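Local coordinates for bacterioferritin (Mycobacterium smegmatis str. MC2 155, PDB 3BKN), which probably stores iron, oxidising Fe(2+) with dioxygen at a dinuclear centre and laying down the Fe(3+) as oxide mineral inside a hollow shell of 24 subunits, at residues L107-Q112 / S116-E121; E96-L101 / D126-I131. All blocks are in the same frame, centred on the assembly; numbering follows the deposited sequence.

In the fold
Both contacts join the same two antiparallel helices, 83-110 and 114-144, and lie within the ferritin-like domain. Along the chain the order is 96-101, 107-112, 116-121, 126-131, so interaction 1 brackets the short turn between the helices and interaction 2 pairs residues further from that turn, with its centre about 8 Å from the chain centre against about 20 Å for interaction 1. The two centres are about 16 Å apart, yet they meet directly: Leu-120 CD2 lies 3.9 Å from Leu-101 CD2. One helix pair thus runs from a junction between subunits at its turn to the dinuclear zinc site inside the bundle. Both contacts also touch the same neighbouring subunit.

Interaction 1 (L107-Q112 / S116-E121); sequences LCREKQ and SARLLE
Cys-108 and Ala-117 mark the closest backbone approach of 107-112 and 116-121, their CA atoms 5.2 Å apart. The contact is a helical hairpin of the ferritin four-helix bundle: helix 83-110 ends, and helix 114-144 turns back beside it. The end of the first helix is a Schellman motif: Gln-112 takes a positive phi (68°), and two bonds run back into the last turn.

The small side chains permit this approach. Cys-108 CB meets Ala-117 CB at 3.6 Å, while Cys-108 SG lies 3.9 Å from Leu-120 CD1. Val-7 and Leu-10 of helix 5-34 also pack on Cys-108, which buries the thiol between the helices near the end of the bundle. Ser-116 borders the same patch through CB, and its OG is hydrogen-bonded to Asp-113 OD2 and Arg-61 NE.

On the other flank, Arg-109 lays its aliphatic part over Ala-117, with CG 3.7 Å from Ala-117 CB. That methyl also lies over one face of the guanidinium. The chain is extended from CG to NE (chi2 174°), which carries the charged group across to Glu-121, whose side chain it meets at about a right angle. Glu-121 OE2 sits too close to another atom of the model, so its pairings are doubtful. As modelled, Arg-109 NH1 forms a salt bridge with Glu-121 of a second subunit, and Glu-121 OE2 another with Arg-109 of a third, a cyclic exchange consistent with a threefold junction of the shell.

Within the chain, guanidinium and carboxylate are nearly coplanar (19°). In the modelled position, Glu-121 OE2 at the guanidinium edge accepts from both Arg-109 NE at 2.9 Å and Arg-109 NH2 at 2.8 Å.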
ATOM      1  N   LEU A 107     -38.613 -38.604  24.423  1.00 41.93           N
ATOM      2  CA  LEU A 107     -39.743 -38.985  23.563  1.00 42.49           C
ATOM      3  C   LEU A 107     -39.408 -38.994  22.073  1.00 43.29           C
ATOM      4  O   LEU A 107     -39.756 -39.953  21.364  1.00 43.80           O
ATOM      5  CB  LEU A 107     -40.961 -38.121  23.836  1.00 41.95           C
ATOM      6  CG  LEU A 107     -42.237 -38.433  23.068  1.00 43.14           C
ATOM      7  CD1 LEU A 107     -43.388 -38.538  24.037  1.00 43.45           C
ATOM      8  CD2 LEU A 107     -42.488 -37.325  22.022  1.00 44.83           C
ATOM      9  N   CYS A 108     -38.753 -37.939  21.586  1.00 42.87           N
ATOM     10  CA  CYS A 108     -38.280 -37.925  20.206  1.00 43.21           C
ATOM     11  C   CYS A 108     -37.425 -39.126  19.828  1.00 43.15           C
ATOM     12  O   CYS A 108     -37.572 -39.674  18.761  1.00 43.39           O
ATOM     13  CB  CYS A 108     -37.466 -36.677  19.953  1.00 44.11           C
ATOM     14  SG  CYS A 108     -38.432 -35.197  19.900  1.00 46.20           S
ATOM     15  N   ARG A 109     -36.518 -39.524  20.699  1.00 43.04           N
ATOM     16  CA  ARG A 109     -35.611 -40.606  20.389  1.00 42.70           C
ATOM     17  C   ARG A 109     -36.315 -41.940  20.413  1.00 44.13           C
ATOM     18  O   ARG A 109     -35.935 -42.810  19.637  1.00 45.06           O
ATOM     19  CB  ARG A 109     -34.382 -40.587  21.300  1.00 40.94           C
ATOM     20  CG  ARG A 109     -33.382 -39.550  20.860  1.00 41.16           C
ATOM     21  CD  ARG A 109     -32.229 -39.405  21.812  1.00 41.82           C
ATOM     22  NE  ARG A 109     -31.281 -38.347  21.432  1.00 43.06           N
ATOM     23  CZ  ARG A 109     -30.418 -38.463  20.417  1.00 44.87           C
ATOM     24  NH1 ARG A 109     -30.422 -39.559  19.660  1.00 44.20           N
ATOM     25  NH2 ARG A 109     -29.566 -37.481  20.142  1.00 45.42           N
ATOM     26  N   GLU A 110     -37.341 -42.093  21.268  1.00 44.87           N
ATOM     27  CA  GLU A 110     -38.155 -43.305  21.323  1.00 45.81           C
ATOM     28  C   GLU A 110     -38.944 -43.387  20.015  1.00 44.59           C
ATOM     29  O   GLU A 110     -39.029 -44.426  19.398  1.00 43.43           O
ATOM     30  CB  GLU A 110     -39.021 -43.305  22.610  1.00 45.20           C
ATOM     31  CG  GLU A 110     -40.070 -44.440  22.813  1.00 46.34           C
ATOM     32  CD  GLU A 110     -41.188 -44.051  23.847  0.50 48.87           C
ATOM     33  OE1 GLU A 110     -41.595 -42.856  23.925  0.50 49.73           O
ATOM     34  OE2 GLU A 110     -41.675 -44.946  24.595  0.50 50.09           O
ATOM     35  N   LYS A 111     -39.464 -42.253  19.586  1.00 44.70           N
ATOM     36  CA  LYS A 111     -40.163 -42.115  18.327  1.00 45.23           C
ATOM     37  C   LYS A 111     -39.251 -42.260  17.145  1.00 45.01           C
ATOM     38  O   LYS A 111     -39.714 -42.242  16.005  1.00 44.47           O
ATOM     39  CB  LYS A 111     -40.836 -40.744  18.264  1.00 45.49           C
ATOM     40  CG  LYS A 111     -42.028 -40.622  19.203  1.00 46.73           C
ATOM     41  CD  LYS A 111     -43.072 -41.731  19.008  1.00 46.17           C
ATOM     42  CE  LYS A 111     -43.496 -42.123  20.390  1.00 47.81           C
ATOM     43  NZ  LYS A 111     -44.789 -42.788  20.466  1.00 48.18           N
ATOM     44  N   GLN A 112     -37.959 -42.402  17.406  1.00 45.07           N
ATOM     45  CA  GLN A 112     -36.963 -42.575  16.322  1.00 45.73           C
ATOM     46  C   GLN A 112     -36.783 -41.339  15.443  1.00 46.02           C
ATOM     47  O   GLN A 112     -36.360 -41.460  14.302  1.00 48.12           O
ATOM     48  CB  GLN A 112     -37.237 -43.844  15.471  1.00 44.21           C
ATOM     49  CG  GLN A 112     -37.321 -45.028  16.385  1.00 44.11           C
ATOM     50  CD  GLN A 112     -37.102 -46.370  15.760  1.00 45.27           C
ATOM     51  OE1 GLN A 112     -37.137 -46.557  14.530  1.00 45.05           O
ATOM     52  NE2 GLN A 112     -36.888 -47.351  16.629  1.00 45.26           N
ATOM     53  N   SER A 116     -35.046 -34.270  15.296  1.00 43.86           N
ATOM     54  CA  SER A 116     -35.821 -33.428  16.175  1.00 43.33           C
ATOM     55  C   SER A 116     -35.233 -33.417  17.577  1.00 43.87           C
ATOM     56  O   SER A 116     -35.250 -32.397  18.242  1.00 43.96           O
ATOM     57  CB  SER A 116     -37.257 -33.899  16.195  1.00 42.23           C
ATOM     58  OG  SER A 116     -37.825 -33.698  14.926  1.00 42.77           O
ATOM     59  N   ALA A 117     -34.714 -34.563  18.023  1.00 44.47           N
ATOM     60  CA  ALA A 117     -34.227 -34.701  19.378  1.00 44.27           C
ATOM     61  C   ALA A 117     -32.983 -33.840  19.523  1.00 45.06           C
ATOM     62  O   ALA A 117     -32.848 -33.120  20.512  1.00 44.80           O
ATOM     63  CB  ALA A 117     -33.955 -36.136  19.689  1.00 43.67           C
ATOM     64  N   ARG A 118     -32.109 -33.883  18.513  1.00 45.41           N
ATOM     65  CA  ARG A 118     -30.895 -33.082  18.493  1.00 46.24           C
ATOM     66  C   ARG A 118     -31.198 -31.606  18.440  1.00 45.81           C
ATOM     67  O   ARG A 118     -30.501 -30.815  19.058  1.00 46.65           O
ATOM     68  CB  ARG A 118     -29.998 -33.432  17.311  1.00 47.39           C
ATOM     69  CG  ARG A 118     -29.194 -34.691  17.509  1.00 50.97           C
ATOM     70  CD  ARG A 118     -28.617 -35.178  16.166  1.00 54.54           C
ATOM     71  NE  ARG A 118     -27.380 -34.450  15.819  1.00 57.96           N
ATOM     72  CZ  ARG A 118     -27.222 -33.703  14.719  1.00 58.40           C
ATOM     73  NH1 ARG A 118     -28.206 -33.579  13.803  1.00 57.70           N
ATOM     74  NH2 ARG A 118     -26.059 -33.099  14.527  1.00 57.65           N
ATOM     75  N   LEU A 119     -32.210 -31.228  17.679  1.00 45.09           N
ATOM     76  CA  LEU A 119     -32.633 -29.851  17.660  1.00 44.93           C
ATOM     77  C   LEU A 119     -33.042 -29.412  19.084  1.00 45.48           C
ATOM     78  O   LEU A 119     -32.609 -28.386  19.585  1.00 46.25           O
ATOM     79  CB  LEU A 119     -33.776 -29.663  16.677  1.00 44.78           C
ATOM     80  CG  LEU A 119     -34.425 -28.284  16.761  1.00 47.20           C
ATOM     81  CD1 LEU A 119     -33.289 -27.252  16.602  1.00 50.33           C
ATOM     82  CD2 LEU A 119     -35.455 -28.093  15.687  1.00 46.89           C
ATOM     83  N   LEU A 120     -33.828 -30.222  19.768  1.00 44.94           N
ATOM     84  CA  LEU A 120     -34.233 -29.866  21.094  1.00 44.20           C
ATOM     85  C   LEU A 120     -33.105 -29.952  22.129  1.00 44.81           C
ATOM     86  O   LEU A 120     -33.077 -29.215  23.110  1.00 44.98           O
ATOM     87  CB  LEU A 120     -35.457 -30.677  21.484  1.00 44.34           C
ATOM     88  CG  LEU A 120     -36.709 -30.404  20.627  1.00 42.72           C
ATOM     89  CD1 LEU A 120     -37.689 -31.486  20.930  1.00 43.70           C
ATOM     90  CD2 LEU A 120     -37.325 -29.060  20.925  1.00 40.40           C
ATOM     91  N   GLU A 121     -32.153 -30.839  21.907  1.00 45.69           N
ATOM     92  CA  GLU A 121     -30.994 -30.926  22.769  1.00 45.87           C
ATOM     93  C   GLU A 121     -30.202 -29.633  22.707  1.00 46.17           C
ATOM     94  O   GLU A 121     -29.744 -29.141  23.736  1.00 45.99           O
ATOM     95  CB  GLU A 121     -30.136 -32.092  22.338  1.00 45.32           C
ATOM     96  CG  GLU A 121     -30.621 -33.424  22.822  1.00 45.95           C
ATOM     97  CD  GLU A 121     -29.919 -34.540  22.103  1.00 50.32           C
ATOM     98  OE1 GLU A 121     -28.850 -34.260  21.500  1.00 53.39           O
ATOM     99  OE2 GLU A 121     -30.435 -35.691  22.098  1.00 50.94           O
TER

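Interaction 2 (E96-L101 / D126-I131); sequences EVLERL and DEETHI. With ZN (zinc ion), chain N; ZN (zinc ion), chain M.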
ATOM      1  N   GLU A  96     -39.777 -23.934  32.949  1.00 50.04           N
ATOM      2  CA  GLU A  96     -40.840 -24.662  32.249  1.00 50.66           C
ATOM      3  C   GLU A  96     -40.299 -25.326  31.000  1.00 50.34           C
ATOM      4  O   GLU A  96     -40.723 -26.436  30.676  1.00 51.42           O
ATOM      5  CB  GLU A  96     -42.038 -23.803  31.921  1.00 51.13           C
ATOM      6  CG  GLU A  96     -42.758 -23.406  33.184  1.00 54.90           C
ATOM      7  CD  GLU A  96     -43.766 -22.282  32.991  1.00 56.77           C
ATOM      8  OE1 GLU A  96     -43.556 -21.400  32.104  1.00 56.08           O
ATOM      9  OE2 GLU A  96     -44.757 -22.302  33.766  1.00 57.81           O
ATOM     10  N   VAL A  97     -39.346 -24.683  30.331  1.00 49.45           N
ATOM     11  CA  VAL A  97     -38.739 -25.287  29.174  1.00 49.09           C
ATOM     12  C   VAL A  97     -37.995 -26.587  29.535  1.00 49.34           C
ATOM     13  O   VAL A  97     -38.208 -27.613  28.893  1.00 50.27           O
ATOM     14  CB  VAL A  97     -37.919 -24.269  28.387  1.00 49.16           C
ATOM     15  CG1 VAL A  97     -37.066 -24.963  27.346  1.00 48.30           C
ATOM     16  CG2 VAL A  97     -38.883 -23.269  27.737  1.00 49.33           C
ATOM     17  N   LEU A  98     -37.174 -26.563  30.579  1.00 48.56           N
ATOM     18  CA  LEU A  98     -36.611 -27.803  31.114  1.00 48.38           C
ATOM     19  C   LEU A  98     -37.644 -28.897  31.391  1.00 48.15           C
ATOM     20  O   LEU A  98     -37.464 -30.011  30.957  1.00 48.44           O
ATOM     21  CB  LEU A  98     -35.843 -27.524  32.398  1.00 48.14           C
ATOM     22  CG  LEU A  98     -34.339 -27.440  32.289  1.00 48.88           C
ATOM     23  CD1 LEU A  98     -33.946 -26.232  31.450  1.00 49.30           C
ATOM     24  CD2 LEU A  98     -33.763 -27.349  33.667  1.00 49.43           C
ATOM     25  N   GLU A  99     -38.710 -28.591  32.122  1.00 48.03           N
ATOM     26  CA  GLU A  99     -39.715 -29.602  32.455  1.00 48.30           C
ATOM     27  C   GLU A  99     -40.242 -30.278  31.177  1.00 47.88           C
ATOM     28  O   GLU A  99     -40.472 -31.474  31.160  1.00 49.15           O
ATOM     29  CB  GLU A  99     -40.880 -28.993  33.247  1.00 48.04           C
ATOM     30  CG  GLU A  99     -40.631 -28.733  34.726  0.50 49.28           C
ATOM     31  CD  GLU A  99     -41.701 -27.816  35.350  0.50 49.70           C
ATOM     32  OE1 GLU A  99     -42.921 -28.008  35.069  0.50 48.97           O
ATOM     33  OE2 GLU A  99     -41.301 -26.902  36.124  0.50 49.67           O
ATOM     34  N   ARG A 100     -40.415 -29.505  30.110  1.00 47.05           N
ATOM     35  CA  ARG A 100     -40.952 -30.000  28.862  1.00 46.36           C
ATOM     36  C   ARG A 100     -39.916 -30.748  28.030  1.00 47.06           C
ATOM     37  O   ARG A 100     -40.198 -31.841  27.577  1.00 47.99           O
ATOM     38  CB  ARG A 100     -41.561 -28.854  28.072  1.00 46.06           C
ATOM     39  CG  ARG A 100     -42.152 -29.257  26.743  1.00 46.68           C
ATOM     40  CD  ARG A 100     -42.421 -28.013  25.865  1.00 48.34           C
ATOM     41  NE  ARG A 100     -43.316 -27.028  26.498  1.00 49.36           N
ATOM     42  CZ  ARG A 100     -42.900 -25.887  27.041  1.00 50.38           C
ATOM     43  NH1 ARG A 100     -41.606 -25.581  27.020  1.00 51.37           N
ATOM     44  NH2 ARG A 100     -43.768 -25.048  27.604  1.00 50.27           N
ATOM     45  N   LEU A 101     -38.719 -30.183  27.859  1.00 46.72           N
ATOM     46  CA  LEU A 101     -37.687 -30.786  27.011  1.00 46.60           C
ATOM     47  C   LEU A 101     -36.936 -32.001  27.560  1.00 47.54           C
ATOM     48  O   LEU A 101     -36.444 -32.869  26.789  1.00 48.04           O
ATOM     49  CB  LEU A 101     -36.696 -29.746  26.528  1.00 46.00           C
ATOM     50  CG  LEU A 101     -37.439 -28.708  25.684  1.00 45.99           C
ATOM     51  CD1 LEU A 101     -36.443 -27.731  25.038  1.00 44.22           C
ATOM     52  CD2 LEU A 101     -38.409 -29.363  24.660  1.00 44.76           C
ATOM     53  N   ASP A 126     -28.872 -24.265  25.360  1.00 47.64           N
ATOM     54  CA  ASP A 126     -29.012 -22.815  25.398  1.00 48.76           C
ATOM     55  C   ASP A 126     -29.872 -22.398  26.612  1.00 49.28           C
ATOM     56  O   ASP A 126     -29.473 -21.547  27.386  1.00 50.47           O
ATOM     57  CB  ASP A 126     -29.554 -22.232  24.082  1.00 49.64           C
ATOM     58  CG  ASP A 126     -28.610 -22.469  22.850  1.00 53.85           C
ATOM     59  OD1 ASP A 126     -27.530 -23.110  22.915  1.00 55.69           O
ATOM     60  OD2 ASP A 126     -28.972 -22.004  21.754  1.00 56.81           O
ATOM     61  N   GLU A 127     -31.016 -23.022  26.837  1.00 48.85           N
ATOM     62  CA  GLU A 127     -31.814 -22.587  27.982  1.00 48.81           C
ATOM     63  C   GLU A 127     -31.161 -22.858  29.330  1.00 48.85           C
ATOM     64  O   GLU A 127     -31.406 -22.126  30.267  1.00 48.66           O
ATOM     65  CB  GLU A 127     -33.267 -23.090  27.953  1.00 48.03           C
ATOM     66  CG  GLU A 127     -33.878 -23.177  26.599  1.00 48.58           C
ATOM     67  CD  GLU A 127     -34.314 -21.851  26.040  1.00 51.03           C
ATOM     68  OE1 GLU A 127     -33.607 -20.851  26.277  1.00 52.12           O
ATOM     69  OE2 GLU A 127     -35.360 -21.803  25.333  1.00 50.72           O
ATOM     70  N   GLU A 128     -30.334 -23.892  29.433  1.00 49.46           N
ATOM     71  CA  GLU A 128     -29.652 -24.171  30.708  1.00 50.49           C
ATOM     72  C   GLU A 128     -28.658 -23.049  30.951  1.00 50.67           C
ATOM     73  O   GLU A 128     -28.483 -22.598  32.069  1.00 51.37           O
ATOM     74  CB  GLU A 128     -28.964 -25.528  30.712  1.00 49.25           C
ATOM     75  CG  GLU A 128     -29.910 -26.708  30.795  1.00 51.20           C
ATOM     76  CD  GLU A 128     -29.209 -28.085  30.975  1.00 54.70           C
ATOM     77  OE1 GLU A 128     -28.179 -28.165  31.691  1.00 57.99           O
ATOM     78  OE2 GLU A 128     -29.704 -29.117  30.445  1.00 55.89           O
ATOM     79  N   THR A 129     -28.054 -22.537  29.896  1.00 50.27           N
ATOM     80  CA  THR A 129     -27.177 -21.404  30.042  1.00 51.19           C
ATOM     81  C   THR A 129     -27.897 -20.112  30.503  1.00 51.41           C
ATOM     82  O   THR A 129     -27.356 -19.371  31.339  1.00 51.54           O
ATOM     83  CB  THR A 129     -26.328 -21.243  28.761  1.00 52.45           C
ATOM     84  OG1 THR A 129     -25.396 -22.328  28.728  1.00 53.22           O
ATOM     85  CG2 THR A 129     -25.545 -19.923  28.729  1.00 52.18           C
ATOM     86  N   HIS A 130     -29.105 -19.867  29.992  1.00 51.66           N
ATOM     87  CA  HIS A 130     -29.909 -18.740  30.437  1.00 52.49           C
ATOM     88  C   HIS A 130     -30.214 -18.933  31.904  1.00 51.36           C
ATOM     89  O   HIS A 130     -30.068 -18.003  32.676  1.00 52.42           O
ATOM     90  CB  HIS A 130     -31.222 -18.551  29.654  1.00 55.25           C
ATOM     91  CG  HIS A 130     -31.056 -18.119  28.215  1.00 61.85           C
ATOM     92  ND1 HIS A 130     -32.124 -18.039  27.332  1.00 65.70           N
ATOM     93  CD2 HIS A 130     -29.954 -17.783  27.491  1.00 65.64           C
ATOM     94  CE1 HIS A 130     -31.691 -17.659  26.137  1.00 66.27           C
ATOM     95  NE2 HIS A 130     -30.376 -17.510  26.202  1.00 66.75           N
ATOM     96  N   ILE A 131     -30.599 -20.136  32.303  1.00 49.42           N
ATOM     97  CA  ILE A 131     -30.882 -20.416  33.715  1.00 47.80           C
ATOM     98  C   ILE A 131     -29.686 -20.132  34.586  1.00 47.92           C
ATOM     99  O   ILE A 131     -29.826 -19.546  35.633  1.00 48.66           O
ATOM    100  CB  ILE A 131     -31.365 -21.886  33.959  1.00 47.25           C
ATOM    101  CG1 ILE A 131     -32.762 -22.081  33.357  1.00 47.59           C
ATOM    102  CG2 ILE A 131     -31.365 -22.240  35.456  1.00 44.86           C
ATOM    103  CD1 ILE A 131     -33.102 -23.506  33.066  1.00 47.06           C
TER
HETATM  104 ZN    ZN N 202     -33.936 -19.060  26.864  1.00 53.42          ZN
HETATM  105 ZN    ZN M 201     -35.468 -20.682  23.724  1.00 39.97          ZN
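Val-97 and Glu-127 sit at the closest backbone approach of 96-101 and 126-131, with CA atoms 7.5 Å apart; the axes of these two short helical segments approach to 10.3 Å and are roughly antiparallel, at 149°. No hydrogen bond joins the two segments; side chains bridge the gap.

Val-97 CG1, anti to its own backbone N (chi1 169°), reaches Glu-127 CG at 3.7 Å. The two side chains cross at about a right angle, and the valine methyl thus packs on the aliphatic part of a metal ligand. One helical turn further along the second helix, Leu-98 and Ile-131 meet tip to tip through their CD1 methyls. Leu-98 CD1 also lies 4.1 Å from Glu-128 CG. The carboxylate of Glu-128 is engaged by a neighbouring subunit, where Arg-61 forms a salt bridge and Thr-115 a hydrogen bond. Met-1 of that subunit packs on Leu-98, Glu-128 and Ile-131.

Glu-127 bends at chi2 (-77°), bringing its carboxylate to bridge two zinc ions. Glu-127 OE1 binds one zinc at 1.9 Å, and Glu-127 OE2 binds the other at 2.0 Å. His-130, one turn on, adds ND1 to the first zinc at 2.1 Å. Glu-51 is shared by both ions; Glu-94 completes the first site, Glu-18 and His-54 the second. Asp-126 OD2 is hydrogen-bonded to His-54 NE2, a second-shell contact that probably helps orient that ligand. Carboxylate-bridged metals held by glutamates and histidines inside a four-helix bundle are the hallmark of the ferritin-family dinuclear centre, occupied here by zinc and probably by iron in ferroxidase turnover.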